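Local coordinates for protein cycloalternan-forming enzyme (Listeria monocytogenes serovar 1/2a, PDB 5F7U) that belongs to glycosyl hydrolase family 31, combining a TIM barrel with beta-rich domains, and binds glycans and magnesium ions, at residues Asn349-Ile353 / Thr354-Thr358; Pro361-Phe365 / Gly366-Ser370. The protein carries 1 engineered substitution. All coordinates share one frame; numbering follows the deposited sequence.

The two contacts follow each other in series along the chain, their centres about 24 Å apart. Contact 1 lies at the C-terminal end of helix 343-354, where the chain leaves the helix for a loop; the helix packs on strands 297-301 and 333-338 and carries a magnesium ion. Contact 2 lies at the far end of that loop, where the 3-10 segment 362-365 leads into strand 367-369, the first of the eight parallel strands of the TIM barrel. The adjoining segments thus trace the covalent passage from the beta-rich N-terminal part of the protein into its barrel, with contact 1 at the departure and contact 2 at the entry.

Contact 1 (Asn349-Ile353 / Thr354-Thr358); sequences NYTDI and TGKTT. With MG (magnesium ion), chain H.
With chi1 at 64°, T354 tucks its hydroxyl back against its own main chain, which turns OG1 over Y350, and K356 bends at chi2 (-71°) to send its amine back to T351 and D352. Together these side chains finish the C-terminal turn of helix 343-354, which G355 ends with a positive phi, a conformation that suits glycine. Y350 O is gripped by three donors: I353 N, T354 N at 3.0 Å and T354 OG1 at 3.2 Å. The amide lies in the carbonyl plane, whereas the hydroxyl sits above it. T354 OG1 also rests on one face of the Y350 ring, 3.3 Å from Y350 CZ and displaced toward the rim, and accepts a bond from Q593; F290 stacks on this ring and Y300 meets it edge-to-face. One residue further on, G355 N donates to T351 O at 2.8 Å.

The K356 chain crosses the T351 side chain at about a right angle. K356 NZ donates to T351 OG1 at 2.9 Å, while that hydroxyl is also bonded to N348 O. K356 NZ closes a salt bridge with D352 OD1 at 2.9 Å as well, arriving from above the carboxylate plane. The other carboxylate oxygen serves the magnesium ion from the second shell. N349 OD1 binds the metal directly at 2.2 Å, five waters complete six ligands, and one of them, water 2, donates to D352 OD2 at 2.6 Å.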
ATOM      1  N   ASN A 349      10.421  -3.325 -11.482  1.00 14.37           N
ATOM      2  CA  ASN A 349      11.892  -3.206 -11.534  1.00 14.63           C
ATOM      3  C   ASN A 349      12.481  -2.917 -10.161  1.00 14.64           C
ATOM      4  O   ASN A 349      13.516  -3.462  -9.800  1.00 15.14           O
ATOM      5  CB  ASN A 349      12.332  -2.179 -12.590  1.00 15.12           C
ATOM      6  CG  ASN A 349      11.971  -2.614 -13.999  1.00 15.94           C
ATOM      7  OD1 ASN A 349      11.717  -3.795 -14.236  1.00 16.56           O
ATOM      8  ND2 ASN A 349      11.929  -1.666 -14.943  1.00 15.97           N
ATOM      9  N   TYR A 350      11.799  -2.078  -9.382  1.00 14.18           N
ATOM     10  CA  TYR A 350      12.189  -1.822  -8.013  1.00 14.33           C
ATOM     11  C   TYR A 350      12.180  -3.143  -7.215  1.00 14.48           C
ATOM     12  O   TYR A 350      13.096  -3.395  -6.439  1.00 14.46           O
ATOM     13  CB  TYR A 350      11.272  -0.745  -7.398  1.00 14.17           C
ATOM     14  CG  TYR A 350      11.345  -0.693  -5.894  1.00 14.08           C
ATOM     15  CD1 TYR A 350      12.449  -0.115  -5.250  1.00 14.41           C
ATOM     16  CD2 TYR A 350      10.346  -1.262  -5.112  1.00 14.26           C
ATOM     17  CE1 TYR A 350      12.540  -0.082  -3.871  1.00 14.27           C
ATOM     18  CE2 TYR A 350      10.434  -1.258  -3.707  1.00 14.09           C
ATOM     19  CZ  TYR A 350      11.532  -0.658  -3.103  1.00 14.33           C
ATOM     20  OH  TYR A 350      11.651  -0.674  -1.737  1.00 14.49           O
ATOM     21  N   THR A 351      11.156  -3.971  -7.409  1.00 14.68           N
ATOM     22  CA  THR A 351      11.099  -5.255  -6.687  1.00 15.56           C
ATOM     23  C   THR A 351      12.155  -6.256  -7.172  1.00 15.87           C
ATOM     24  O   THR A 351      12.549  -7.156  -6.421  1.00 16.24           O
ATOM     25  CB  THR A 351       9.699  -5.898  -6.670  1.00 15.78           C
ATOM     26  OG1 THR A 351       9.329  -6.283  -8.001  1.00 16.88           O
ATOM     27  CG2 THR A 351       8.691  -4.948  -6.032  1.00 16.10           C
ATOM     28  N   ASP A 352      12.640  -6.083  -8.403  1.00 15.94           N
ATOM     29  CA  ASP A 352      13.794  -6.863  -8.851  1.00 16.70           C
ATOM     30  C   ASP A 352      14.995  -6.564  -7.957  1.00 16.44           C
ATOM     31  O   ASP A 352      15.815  -7.453  -7.669  1.00 16.61           O
ATOM     32  CB  ASP A 352      14.194  -6.516 -10.278  1.00 17.61           C
ATOM     33  CG  ASP A 352      13.245  -7.057 -11.309  1.00 18.52           C
ATOM     34  OD1 ASP A 352      12.543  -8.070 -11.089  1.00 18.66           O
ATOM     35  OD2 ASP A 352      13.219  -6.463 -12.394  1.00 19.62           O
ATOM     36  N   ILE A 353      15.092  -5.310  -7.522  1.00 15.19           N
ATOM     37  CA  ILE A 353      16.241  -4.857  -6.744  1.00 15.05           C
ATOM     38  C   ILE A 353      16.076  -5.246  -5.267  1.00 14.92           C
ATOM     39  O   ILE A 353      17.034  -5.722  -4.646  1.00 15.28           O
ATOM     40  CB  ILE A 353      16.485  -3.335  -6.904  1.00 15.06           C
ATOM     41  CG1 ILE A 353      16.802  -2.980  -8.375  1.00 15.44           C
ATOM     42  CG2 ILE A 353      17.606  -2.856  -5.970  1.00 15.13           C
ATOM     43  CD1 ILE A 353      16.523  -1.523  -8.703  1.00 16.00           C
ATOM     44  N   THR A 354      14.882  -5.045  -4.712  1.00 14.55           N
ATOM     45  CA  THR A 354      14.693  -5.099  -3.255  1.00 14.47           C
ATOM     46  C   THR A 354      13.879  -6.290  -2.778  1.00 14.77           C
ATOM     47  O   THR A 354      13.756  -6.504  -1.561  1.00 14.41           O
ATOM     48  CB  THR A 354      14.019  -3.820  -2.700  1.00 14.38           C
ATOM     49  OG1 THR A 354      12.691  -3.710  -3.237  1.00 14.07           O
ATOM     50  CG2 THR A 354      14.838  -2.583  -3.082  1.00 14.60           C
ATOM     51  N   GLY A 355      13.303  -7.043  -3.716  1.00 15.09           N
ATOM     52  CA  GLY A 355      12.574  -8.266  -3.350  1.00 15.54           C
ATOM     53  C   GLY A 355      11.124  -8.245  -3.784  1.00 15.41           C
ATOM     54  O   GLY A 355      10.440  -7.225  -3.688  1.00 14.88           O
ATOM     55  N   LYS A 356      10.672  -9.389  -4.280  1.00 15.94           N
ATOM     56  CA  LYS A 356       9.272  -9.546  -4.642  1.00 15.91           C
ATOM     57  C   LYS A 356       8.423  -9.773  -3.412  1.00 14.84           C
ATOM     58  O   LYS A 356       8.882 -10.344  -2.418  1.00 14.79           O
ATOM     59  CB  LYS A 356       9.092 -10.750  -5.579  1.00 17.37           C
ATOM     60  CG  LYS A 356       9.951 -10.727  -6.828  1.00 19.42           C
ATOM     61  CD  LYS A 356       9.461  -9.664  -7.783  1.00 21.26           C
ATOM     62  CE  LYS A 356      10.592  -9.267  -8.729  1.00 22.83           C
ATOM     63  NZ  LYS A 356       9.990  -8.460  -9.809  1.00 23.78           N
ATOM     64  N   THR A 357       7.160  -9.357  -3.499  1.00 13.75           N
ATOM     65  CA  THR A 357       6.169  -9.792  -2.539  1.00 13.36           C
ATOM     66  C   THR A 357       6.081 -11.318  -2.551  1.00 13.46           C
ATOM     67  O   THR A 357       6.071 -11.931  -3.612  1.00 13.84           O
ATOM     68  CB  THR A 357       4.800  -9.197  -2.915  1.00 13.18           C
ATOM     69  OG1 THR A 357       4.817  -7.805  -2.585  1.00 12.57           O
ATOM     70  CG2 THR A 357       3.676  -9.830  -2.137  1.00 13.07           C
ATOM     71  N   THR A 358       6.010 -11.921  -1.364  1.00 13.29           N
ATOM     72  CA  THR A 358       5.787 -13.372  -1.274  1.00 13.64           C
ATOM     73  C   THR A 358       4.289 -13.665  -1.296  1.00 13.39           C
ATOM     74  O   THR A 358       3.558 -13.186  -0.429  1.00 12.92           O
ATOM     75  CB  THR A 358       6.399 -13.931   0.029  1.00 14.00           C
ATOM     76  OG1 THR A 358       7.798 -13.640   0.038  1.00 14.28           O
ATOM     77  CG2 THR A 358       6.189 -15.454   0.141  1.00 14.55           C
TER
HETATM   78 MG    MG H1102      11.849  -4.965 -16.044  1.00 14.67          MG
HETATM   79  O   HOH W   1      11.185  -3.477 -17.297  1.00 17.09           O
HETATM   80  O   HOH W   2      12.475  -6.527 -14.915  1.00 18.70           O
HETATM   81  O   HOH W   3      12.092  -6.269 -17.699  1.00 17.28           O
HETATM   82  O   HOH W   4       9.953  -5.594 -15.839  1.00 17.22           O
HETATM   83  O   HOH W   5      13.779  -4.151 -16.232  1.00 15.02           O

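Contact 2 (Pro361-Phe365 / Gly366-Ser370); sequences PKWAF and GLWMS
W363, in the 3-10 segment 362-365, meets W368 of strand 367-369, the first strand of the TIM barrel. A chi1 of 76° swings the W363 ring toward W368, bringing W363 CZ3 to 3.4 Å from W368 CH2. W363 CZ3 stands over one face of the W368 indole, toward its rim, and the two six-membered rings are inclined at 40° in an oblique pair. W363 NE1 is bonded to E580 O, and the W368 ring also meets F584. W363 O accepts G366 N at 3.3 Å, from above the carbonyl plane.

At A364 the carbonyl oxygen lies almost in the plane of the W368 indole and takes its N-H in a nearly straight bond (W368 NE1 to A364 O 2.9 Å, 168° at the hydrogen). This fixes the rotation of the buried indole.

The CB bond of F365 points away from the segment 366-370, and its ring meets Y627 edge-to-face. Between the turn and the chain entering the strand, water 6 forms a bridge: it donates to A364 O as a second partner of that oxygen, and to G366 O at 2.7 Å.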
ATOM      1  N   PRO A 361      -1.187 -17.444   1.329  1.00 15.36           N
ATOM      2  CA  PRO A 361      -2.365 -18.280   1.060  1.00 15.71           C
ATOM      3  C   PRO A 361      -3.642 -17.485   0.926  1.00 15.33           C
ATOM      4  O   PRO A 361      -3.742 -16.365   1.444  1.00 14.74           O
ATOM      5  CB  PRO A 361      -2.455 -19.231   2.257  1.00 16.27           C
ATOM      6  CG  PRO A 361      -1.425 -18.823   3.209  1.00 16.47           C
ATOM      7  CD  PRO A 361      -0.537 -17.780   2.614  1.00 15.71           C
ATOM      8  N   LYS A 362      -4.613 -18.068   0.219  1.00 15.61           N
ATOM      9  CA  LYS A 362      -5.887 -17.400  -0.007  1.00 15.78           C
ATOM     10  C   LYS A 362      -6.593 -16.949   1.262  1.00 15.27           C
ATOM     11  O   LYS A 362      -7.264 -15.918   1.265  1.00 14.85           O
ATOM     12  CB  LYS A 362      -6.809 -18.298  -0.826  1.00 16.95           C
ATOM     13  CG  LYS A 362      -8.028 -17.550  -1.354  1.00 17.87           C
ATOM     14  CD  LYS A 362      -8.508 -18.230  -2.626  1.00 19.58           C
ATOM     15  CE  LYS A 362      -9.706 -19.081  -2.421  1.00 21.27           C
ATOM     16  NZ  LYS A 362      -9.920 -19.662  -3.809  1.00 21.96           N
ATOM     17  N   TRP A 363      -6.437 -17.699   2.350  1.00 15.13           N
ATOM     18  CA  TRP A 363      -7.087 -17.300   3.603  1.00 14.89           C
ATOM     19  C   TRP A 363      -6.703 -15.921   4.112  1.00 14.35           C
ATOM     20  O   TRP A 363      -7.500 -15.265   4.771  1.00 14.05           O
ATOM     21  CB  TRP A 363      -6.911 -18.349   4.710  1.00 15.30           C
ATOM     22  CG  TRP A 363      -5.561 -18.417   5.401  1.00 15.31           C
ATOM     23  CD1 TRP A 363      -4.547 -19.309   5.136  1.00 15.65           C
ATOM     24  CD2 TRP A 363      -5.102 -17.599   6.494  1.00 15.11           C
ATOM     25  NE1 TRP A 363      -3.489 -19.083   5.983  1.00 15.78           N
ATOM     26  CE2 TRP A 363      -3.802 -18.054   6.838  1.00 15.36           C
ATOM     27  CE3 TRP A 363      -5.668 -16.540   7.227  1.00 14.96           C
ATOM     28  CZ2 TRP A 363      -3.051 -17.476   7.880  1.00 15.07           C
ATOM     29  CZ3 TRP A 363      -4.918 -15.955   8.267  1.00 14.93           C
ATOM     30  CH2 TRP A 363      -3.615 -16.433   8.580  1.00 14.80           C
ATOM     31  N   ALA A 364      -5.499 -15.471   3.769  1.00 14.00           N
ATOM     32  CA  ALA A 364      -5.072 -14.134   4.151  1.00 13.53           C
ATOM     33  C   ALA A 364      -5.948 -13.029   3.533  1.00 13.41           C
ATOM     34  O   ALA A 364      -5.968 -11.909   4.048  1.00 13.14           O
ATOM     35  CB  ALA A 364      -3.599 -13.936   3.805  1.00 13.76           C
ATOM     36  N   PHE A 365      -6.678 -13.365   2.467  1.00 13.28           N
ATOM     37  CA  PHE A 365      -7.501 -12.396   1.713  1.00 13.18           C
ATOM     38  C   PHE A 365      -8.988 -12.381   2.057  1.00 13.33           C
ATOM     39  O   PHE A 365      -9.767 -11.654   1.426  1.00 13.63           O
ATOM     40  CB  PHE A 365      -7.215 -12.566   0.218  1.00 12.98           C
ATOM     41  CG  PHE A 365      -5.784 -12.283  -0.094  1.00 12.68           C
ATOM     42  CD1 PHE A 365      -5.346 -10.963  -0.232  1.00 12.33           C
ATOM     43  CD2 PHE A 365      -4.848 -13.322  -0.122  1.00 12.98           C
ATOM     44  CE1 PHE A 365      -3.995 -10.674  -0.426  1.00 12.27           C
ATOM     45  CE2 PHE A 365      -3.500 -13.048  -0.315  1.00 12.85           C
ATOM     46  CZ  PHE A 365      -3.070 -11.722  -0.477  1.00 12.63           C
ATOM     47  N   GLY A 366      -9.379 -13.176   3.055  1.00 13.50           N
ATOM     48  CA  GLY A 366     -10.722 -13.073   3.623  1.00 13.50           C
ATOM     49  C   GLY A 366     -10.729 -12.128   4.822  1.00 13.45           C
ATOM     50  O   GLY A 366      -9.710 -11.466   5.123  1.00 13.45           O
ATOM     51  N   LEU A 367     -11.846 -12.074   5.543  1.00 13.13           N
ATOM     52  CA  LEU A 367     -11.923 -11.141   6.664  1.00 12.95           C
ATOM     53  C   LEU A 367     -11.095 -11.638   7.860  1.00 13.00           C
ATOM     54  O   LEU A 367     -11.198 -12.812   8.230  1.00 13.11           O
ATOM     55  CB  LEU A 367     -13.370 -10.946   7.119  1.00 12.99           C
ATOM     56  CG  LEU A 367     -13.639 -10.124   8.397  1.00 12.97           C
ATOM     57  CD1 LEU A 367     -13.197  -8.670   8.205  1.00 12.58           C
ATOM     58  CD2 LEU A 367     -15.132 -10.216   8.731  1.00 13.42           C
ATOM     59  N   TRP A 368     -10.315 -10.722   8.444  1.00 12.82           N
ATOM     60  CA  TRP A 368      -9.627 -10.959   9.708  1.00 13.11           C
ATOM     61  C   TRP A 368     -10.388 -10.341  10.862  1.00 13.22           C
ATOM     62  O   TRP A 368     -10.734  -9.167  10.796  1.00 13.16           O
ATOM     63  CB  TRP A 368      -8.247 -10.318   9.705  1.00 13.00           C
ATOM     64  CG  TRP A 368      -7.261 -10.911   8.765  1.00 13.58           C
ATOM     65  CD1 TRP A 368      -7.311 -10.892   7.399  1.00 13.52           C
ATOM     66  CD2 TRP A 368      -6.037 -11.558   9.125  1.00 13.73           C
ATOM     67  NE1 TRP A 368      -6.178 -11.516   6.880  1.00 13.86           N
ATOM     68  CE2 TRP A 368      -5.394 -11.943   7.922  1.00 13.87           C
ATOM     69  CE3 TRP A 368      -5.431 -11.879  10.352  1.00 14.12           C
ATOM     70  CZ2 TRP A 368      -4.161 -12.608   7.901  1.00 13.92           C
ATOM     71  CZ3 TRP A 368      -4.184 -12.572  10.327  1.00 14.66           C
ATOM     72  CH2 TRP A 368      -3.572 -12.911   9.102  1.00 14.36           C
ATOM     73  N   MET A 369     -10.623 -11.130  11.919  1.00 13.75           N
ATOM     74  CA  MET A 369     -11.278 -10.634  13.157  1.00 14.09           C
ATOM     75  C   MET A 369     -10.265 -10.478  14.270  1.00 13.91           C
ATOM     76  O   MET A 369      -9.460 -11.373  14.515  1.00 14.16           O
ATOM     77  CB  MET A 369     -12.341 -11.630  13.630  1.00 14.98           C
ATOM     78  CG  MET A 369     -13.280 -12.052  12.511  1.00 15.85           C
ATOM     79  SD  MET A 369     -14.853 -12.691  13.126  1.00 17.07           S
ATOM     80  CE  MET A 369     -14.291 -13.995  14.225  1.00 16.86           C
ATOM     81  N   SER A 370     -10.338  -9.362  14.983  1.00 13.68           N
ATOM     82  CA  SER A 370      -9.349  -9.068  16.021  1.00 13.65           C
ATOM     83  C   SER A 370     -10.002  -8.152  17.050  1.00 13.64           C
ATOM     84  O   SER A 370     -10.871  -7.364  16.689  1.00 13.76           O
ATOM     85  CB  SER A 370      -8.126  -8.386  15.397  1.00 13.54           C
ATOM     86  OG  SER A 370      -7.170  -8.009  16.386  1.00 14.10           O
TER
HETATM   87  O   HOH W   6      -8.030  -9.888   3.731  1.00 14.59           O